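Local coordinates for B12-binding domain-containing protein (Kitasatospora setae, PDB 6WTE) that binds cobalamin and a [4Fe-4S] cluster and probably transfers methyl groups as a radical S-adenosylmethionine methylase that works by non-radical catalysis, at residues P112-V125 with G151-V163. Sequence-based numbering, arbitrary orientation.
Sequences PFALVEYFGIEYGV and GLIRNTERGAVRV
In the cobalamin-binding domain, strand 153-156 pairs antiparallel with strand 123-124, and its β-hairpin partner 159-162 forms the sheet edge, while helix 112-119 packs across one face. G124 and I153 form a hydrogen-bonded pair: G124 N to I153 O and I153 N to G124 O both measure 2.9 Å. Two residues on, N155 N donates to E122 O almost straight (N-H...O 173°).

On the helix side, I153 places CD1 over one face of the F113 ring, a CH-pi contact 4.0 Å from the ring centroid, while P112 CB also reaches this methyl. A160 O and R162 CB approach the ring edge instead, R162 CB lying 3.6 Å from F113 CZ. V116 CG2 meets I153 CG2, and V116 CG1, anti to the backbone N (chi1 165°), lies 3.5 Å from N155 CB.

A Schellman motif ends the helix: G120, the C-prime residue, has positive phi, I121 N bonds to V116 O and G120 N weakly to E117 O. The I121 carbonyl is gripped by N155: ND2 to I121 O is 2.9 Å, with the acceptor near the amide plane. A water links the same ND2 to E117 O.

On the opposite face, Y123 and R154 run side by side, with R154 CG at the ring edge; the guanidinium continues to D145 and T146.

Next to G124, V125 touches the cobalamin, and its CG2 packs on L152 CD1.

At the hairpin's far strand, E117 OE2 takes A160 N at 2.7 Å on its anti side, 25° out of the carboxylate plane, and a water donates to both OE2 and A160 O.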
loop_
_atom_site.group_PDB
_atom_site.type_symbol
_atom_site.label_atom_id
_atom_site.label_comp_id
_atom_site.label_asym_id
_atom_site.label_seq_id
_atom_site.Cartn_x
_atom_site.Cartn_y
_atom_site.Cartn_z
ATOM N N PRO A 112 -2.020 -6.753 -12.664
ATOM C CA PRO A 112 -1.181 -6.108 -13.686
ATOM C C PRO A 112 -1.571 -6.460 -15.105
ATOM O O PRO A 112 -1.397 -5.617 -15.990
ATOM C CB PRO A 112 0.230 -6.603 -13.343
ATOM C CG PRO A 112 -0.016 -7.955 -12.744
ATOM C CD PRO A 112 -1.307 -7.845 -11.979
ATOM N N PHE A 113 -2.072 -7.673 -15.366
ATOM C CA PHE A 113 -2.501 -7.997 -16.723
ATOM C C PHE A 113 -3.733 -7.189 -17.113
ATOM O O PHE A 113 -3.809 -6.662 -18.229
ATOM C CB PHE A 113 -2.792 -9.498 -16.853
ATOM C CG PHE A 113 -1.575 -10.372 -16.748
ATOM C CD1 PHE A 113 -1.023 -10.667 -15.514
ATOM C CD2 PHE A 113 -0.992 -10.909 -17.884
ATOM C CE1 PHE A 113 0.095 -11.486 -15.415
ATOM C CE2 PHE A 113 0.122 -11.727 -17.790
ATOM C CZ PHE A 113 0.666 -12.014 -16.555
ATOM N N ALA A 114 -4.712 -7.098 -16.209
ATOM C CA ALA A 114 -5.896 -6.290 -16.479
ATOM C C ALA A 114 -5.519 -4.841 -16.738
ATOM O O ALA A 114 -6.080 -4.194 -17.626
ATOM C CB ALA A 114 -6.878 -6.382 -15.312
ATOM N N LEU A 115 -4.566 -4.310 -15.970
ATOM C CA LEU A 115 -4.233 -2.902 -16.112
ATOM C C LEU A 115 -3.408 -2.639 -17.366
ATOM O O LEU A 115 -3.587 -1.600 -18.009
ATOM C CB LEU A 115 -3.509 -2.406 -14.858
ATOM C CG LEU A 115 -4.459 -2.269 -13.667
ATOM C CD1 LEU A 115 -3.736 -1.697 -12.448
ATOM C CD2 LEU A 115 -5.648 -1.397 -14.046
ATOM N N VAL A 116 -2.503 -3.553 -17.735
ATOM C CA VAL A 116 -1.799 -3.388 -19.004
ATOM C C VAL A 116 -2.806 -3.265 -20.143
ATOM O O VAL A 116 -2.702 -2.379 -21.000
ATOM C CB VAL A 116 -0.816 -4.547 -19.252
ATOM C CG1 VAL A 116 -0.382 -4.547 -20.707
ATOM C CG2 VAL A 116 0.419 -4.420 -18.372
ATOM N N GLU A 117 -3.823 -4.133 -20.144
ATOM C CA GLU A 117 -4.814 -4.101 -21.216
ATOM C C GLU A 117 -5.738 -2.893 -21.089
ATOM O O GLU A 117 -6.066 -2.249 -22.094
ATOM C CB GLU A 117 -5.608 -5.412 -21.226
ATOM C CG GLU A 117 -4.721 -6.648 -21.399
ATOM C CD GLU A 117 -5.504 -7.915 -21.696
ATOM O OE1 GLU A 117 -6.745 -7.838 -21.799
ATOM O OE2 GLU A 117 -4.877 -8.993 -21.803
ATOM N N TYR A 118 -6.159 -2.564 -19.862
ATOM C CA TYR A 118 -7.040 -1.416 -19.649
ATOM C C TYR A 118 -6.356 -0.110 -20.041
ATOM O O TYR A 118 -6.954 0.746 -20.703
ATOM C CB TYR A 118 -7.473 -1.375 -18.181
ATOM C CG TYR A 118 -8.309 -0.184 -17.767
ATOM C CD1 TYR A 118 -9.624 -0.040 -18.198
ATOM C CD2 TYR A 118 -7.796 0.780 -16.908
ATOM C CE1 TYR A 118 -10.395 1.039 -17.796
ATOM C CE2 TYR A 118 -8.561 1.867 -16.498
ATOM C CZ TYR A 118 -9.854 1.988 -16.943
ATOM O OH TYR A 118 -10.605 3.064 -16.534
ATOM N N PHE A 119 -5.100 0.066 -19.623
ATOM C CA PHE A 119 -4.367 1.288 -19.952
ATOM C C PHE A 119 -3.944 1.334 -21.411
ATOM O O PHE A 119 -3.627 2.418 -21.919
ATOM C CB PHE A 119 -3.122 1.418 -19.078
ATOM C CG PHE A 119 -3.407 1.661 -17.618
ATOM C CD1 PHE A 119 -4.543 2.340 -17.210
ATOM C CD2 PHE A 119 -2.511 1.229 -16.660
ATOM C CE1 PHE A 119 -4.785 2.574 -15.857
ATOM C CE2 PHE A 119 -2.744 1.452 -15.319
ATOM C CZ PHE A 119 -3.888 2.126 -14.919
ATOM N N GLY A 120 -3.909 0.189 -22.085
ATOM C CA GLY A 120 -3.473 0.155 -23.468
ATOM C C GLY A 120 -1.990 0.375 -23.647
ATOM O O GLY A 120 -1.577 0.993 -24.635
ATOM N N ILE A 121 -1.175 -0.108 -22.716
ATOM C CA ILE A 121 0.258 0.155 -22.722
ATOM C C ILE A 121 0.999 -1.104 -23.155
ATOM O O ILE A 121 0.445 -2.202 -23.193
ATOM C CB ILE A 121 0.764 0.661 -21.355
ATOM C CG1 ILE A 121 0.501 -0.376 -20.250
ATOM C CG2 ILE A 121 0.121 1.994 -21.025
ATOM C CD1 ILE A 121 1.012 0.044 -18.851
ATOM N N GLU A 122 2.282 -0.930 -23.481
ATOM C CA GLU A 122 3.072 -2.011 -24.056
ATOM C C GLU A 122 3.515 -3.034 -23.018
ATOM O O GLU A 122 3.524 -4.239 -23.302
ATOM C CB GLU A 122 4.299 -1.435 -24.763
ATOM C CG GLU A 122 4.032 -0.845 -26.141
ATOM C CD GLU A 122 3.453 0.561 -26.110
ATOM O OE1 GLU A 122 3.435 1.207 -25.041
ATOM O OE2 GLU A 122 3.033 1.034 -27.182
ATOM N N TYR A 123 3.909 -2.587 -21.825
ATOM C CA TYR A 123 4.598 -3.463 -20.890
ATOM C C TYR A 123 4.089 -3.247 -19.478
ATOM O O TYR A 123 3.611 -2.169 -19.120
ATOM C CB TYR A 123 6.118 -3.247 -20.913
ATOM C CG TYR A 123 6.696 -3.378 -22.293
ATOM C CD1 TYR A 123 6.646 -4.589 -22.967
ATOM C CD2 TYR A 123 7.278 -2.288 -22.927
ATOM C CE1 TYR A 123 7.165 -4.718 -24.243
ATOM C CE2 TYR A 123 7.799 -2.405 -24.199
ATOM C CZ TYR A 123 7.738 -3.620 -24.853
ATOM O OH TYR A 123 8.253 -3.744 -26.120
ATOM N N GLY A 124 4.244 -4.289 -18.670
ATOM C CA GLY A 124 3.922 -4.206 -17.261
ATOM C C GLY A 124 4.882 -5.039 -16.436
ATOM O O GLY A 124 5.503 -5.986 -16.922
ATOM N N VAL A 125 4.998 -4.665 -15.163
ATOM C CA VAL A 125 5.851 -5.375 -14.218
ATOM C C VAL A 125 5.046 -5.652 -12.960
ATOM O O VAL A 125 4.368 -4.757 -12.443
ATOM C CB VAL A 125 7.126 -4.579 -13.875
ATOM C CG1 VAL A 125 7.933 -5.311 -12.822
ATOM C CG2 VAL A 125 7.972 -4.360 -15.132
ATOM N N GLY A 151 10.112 -12.136 -16.433
ATOM C CA GLY A 151 9.081 -11.504 -15.641
ATOM C C GLY A 151 8.255 -10.465 -16.369
ATOM O O GLY A 151 7.182 -10.094 -15.877
ATOM N N LEU A 152 8.714 -9.987 -17.523
ATOM C CA LEU A 152 8.053 -8.869 -18.181
ATOM C C LEU A 152 6.687 -9.271 -18.724
ATOM O O LEU A 152 6.563 -10.269 -19.441
ATOM C CB LEU A 152 8.929 -8.344 -19.319
ATOM C CG LEU A 152 8.387 -7.102 -20.018
ATOM C CD1 LEU A 152 8.366 -5.906 -19.046
ATOM C CD2 LEU A 152 9.216 -6.800 -21.266
ATOM N N ILE A 153 5.664 -8.479 -18.400
ATOM C CA ILE A 153 4.349 -8.617 -19.025
ATOM C C ILE A 153 4.340 -7.788 -20.301
ATOM O O ILE A 153 4.701 -6.603 -20.283
ATOM C CB ILE A 153 3.232 -8.170 -18.067
ATOM C CG1 ILE A 153 3.251 -9.007 -16.786
ATOM C CG2 ILE A 153 1.866 -8.247 -18.744
ATOM C CD1 ILE A 153 2.291 -8.510 -15.729
ATOM N N ARG A 154 3.934 -8.406 -21.413
ATOM C CA ARG A 154 3.928 -7.754 -22.715
ATOM C C ARG A 154 2.524 -7.785 -23.299
ATOM O O ARG A 154 1.896 -8.845 -23.377
ATOM C CB ARG A 154 4.930 -8.412 -23.669
ATOM C CG ARG A 154 6.335 -8.461 -23.086
ATOM C CD ARG A 154 7.390 -8.853 -24.108
ATOM N NE ARG A 154 6.951 -9.850 -25.072
ATOM C CZ ARG A 154 7.493 -10.002 -26.274
ATOM N NH1 ARG A 154 8.487 -9.208 -26.663
ATOM N NH2 ARG A 154 7.043 -10.939 -27.091
ATOM N N ASN A 155 2.039 -6.621 -23.707
ATOM C CA ASN A 155 0.696 -6.495 -24.270
ATOM C C ASN A 155 0.737 -6.903 -25.735
ATOM O O ASN A 155 1.187 -6.136 -26.593
ATOM C CB ASN A 155 0.186 -5.069 -24.121
ATOM C CG ASN A 155 -1.321 -4.967 -24.250
ATOM O OD1 ASN A 155 -2.002 -5.961 -24.489
ATOM N ND2 ASN A 155 -1.849 -3.757 -24.087
ATOM N N THR A 156 0.292 -8.116 -26.032
ATOM C CA THR A 156 0.210 -8.530 -27.425
ATOM C C THR A 156 -1.155 -8.167 -28.001
ATOM O O THR A 156 -2.068 -7.735 -27.297
ATOM C CB THR A 156 0.450 -10.030 -27.570
ATOM O OG1 THR A 156 -0.756 -10.729 -27.248
ATOM C CG2 THR A 156 1.561 -10.484 -26.638
ATOM N N GLU A 157 -1.310 -8.399 -29.305
ATOM C CA GLU A 157 -2.583 -8.096 -29.942
ATOM C C GLU A 157 -3.723 -8.952 -29.404
ATOM O O GLU A 157 -4.886 -8.548 -29.497
ATOM C CB GLU A 157 -2.453 -8.271 -31.454
ATOM C CG GLU A 157 -1.491 -7.285 -32.084
ATOM C CD GLU A 157 -1.490 -7.357 -33.597
ATOM O OE1 GLU A 157 -0.694 -8.142 -34.158
ATOM O OE2 GLU A 157 -2.291 -6.634 -34.222
ATOM N N ARG A 158 -3.424 -10.113 -28.827
ATOM C CA ARG A 158 -4.452 -10.985 -28.280
ATOM C C ARG A 158 -4.532 -10.905 -26.761
ATOM O O ARG A 158 -5.258 -11.691 -26.144
ATOM C CB ARG A 158 -4.211 -12.429 -28.720
ATOM C CG ARG A 158 -2.921 -13.021 -28.204
ATOM C CD ARG A 158 -2.837 -14.511 -28.490
ATOM N NE ARG A 158 -1.988 -15.196 -27.519
ATOM C CZ ARG A 158 -0.660 -15.200 -27.559
ATOM N NH1 ARG A 158 0.030 -15.849 -26.630
ATOM N NH2 ARG A 158 -0.020 -14.548 -28.523
ATOM N N GLY A 159 -3.807 -9.974 -26.154
ATOM C CA GLY A 159 -3.836 -9.746 -24.725
ATOM C C GLY A 159 -2.451 -9.804 -24.121
ATOM O O GLY A 159 -1.458 -10.092 -24.787
ATOM N N ALA A 160 -2.402 -9.542 -22.813
ATOM C CA ALA A 160 -1.136 -9.487 -22.097
ATOM C C ALA A 160 -0.630 -10.891 -21.791
ATOM O O ALA A 160 -1.386 -11.746 -21.320
ATOM C CB ALA A 160 -1.282 -8.683 -20.803
ATOM N N VAL A 161 0.656 -11.120 -22.055
ATOM C CA VAL A 161 1.315 -12.403 -21.837
ATOM C C VAL A 161 2.651 -12.139 -21.154
ATOM O O VAL A 161 3.354 -11.186 -21.504
ATOM C CB VAL A 161 1.527 -13.167 -23.161
ATOM C CG1 VAL A 161 2.171 -14.523 -22.899
ATOM C CG2 VAL A 161 0.209 -13.323 -23.911
ATOM N N ARG A 162 3.002 -12.975 -20.179
ATOM C CA ARG A 162 4.194 -12.747 -19.370
ATOM C C ARG A 162 5.345 -13.657 -19.788
ATOM O O ARG A 162 5.153 -14.853 -20.029
ATOM C CB ARG A 162 3.879 -12.964 -17.889
ATOM C CG ARG A 162 4.983 -12.551 -16.947
ATOM C CD ARG A 162 4.485 -12.693 -15.518
ATOM N NE ARG A 162 5.502 -12.427 -14.509
ATOM C CZ ARG A 162 6.017 -13.358 -13.715
ATOM N NH1 ARG A 162 5.621 -14.621 -13.832
ATOM N NH2 ARG A 162 6.926 -13.028 -12.804
ATOM N N VAL A 163 6.538 -13.080 -19.876
ATOM C CA VAL A 163 7.768 -13.870 -20.020
ATOM C C VAL A 163 8.079 -14.543 -18.686
ATOM O O VAL A 163 8.097 -13.860 -17.645
ATOM C CB VAL A 163 8.927 -12.972 -20.458
ATOM C CG1 VAL A 163 10.188 -13.798 -20.667
ATOM C CG2 VAL A 163 8.566 -12.169 -21.722
HETATM O O HOH W 1 -4.727 -2.978 -24.510
HETATM O O HOH W 2 -4.013 -11.325 -19.951
#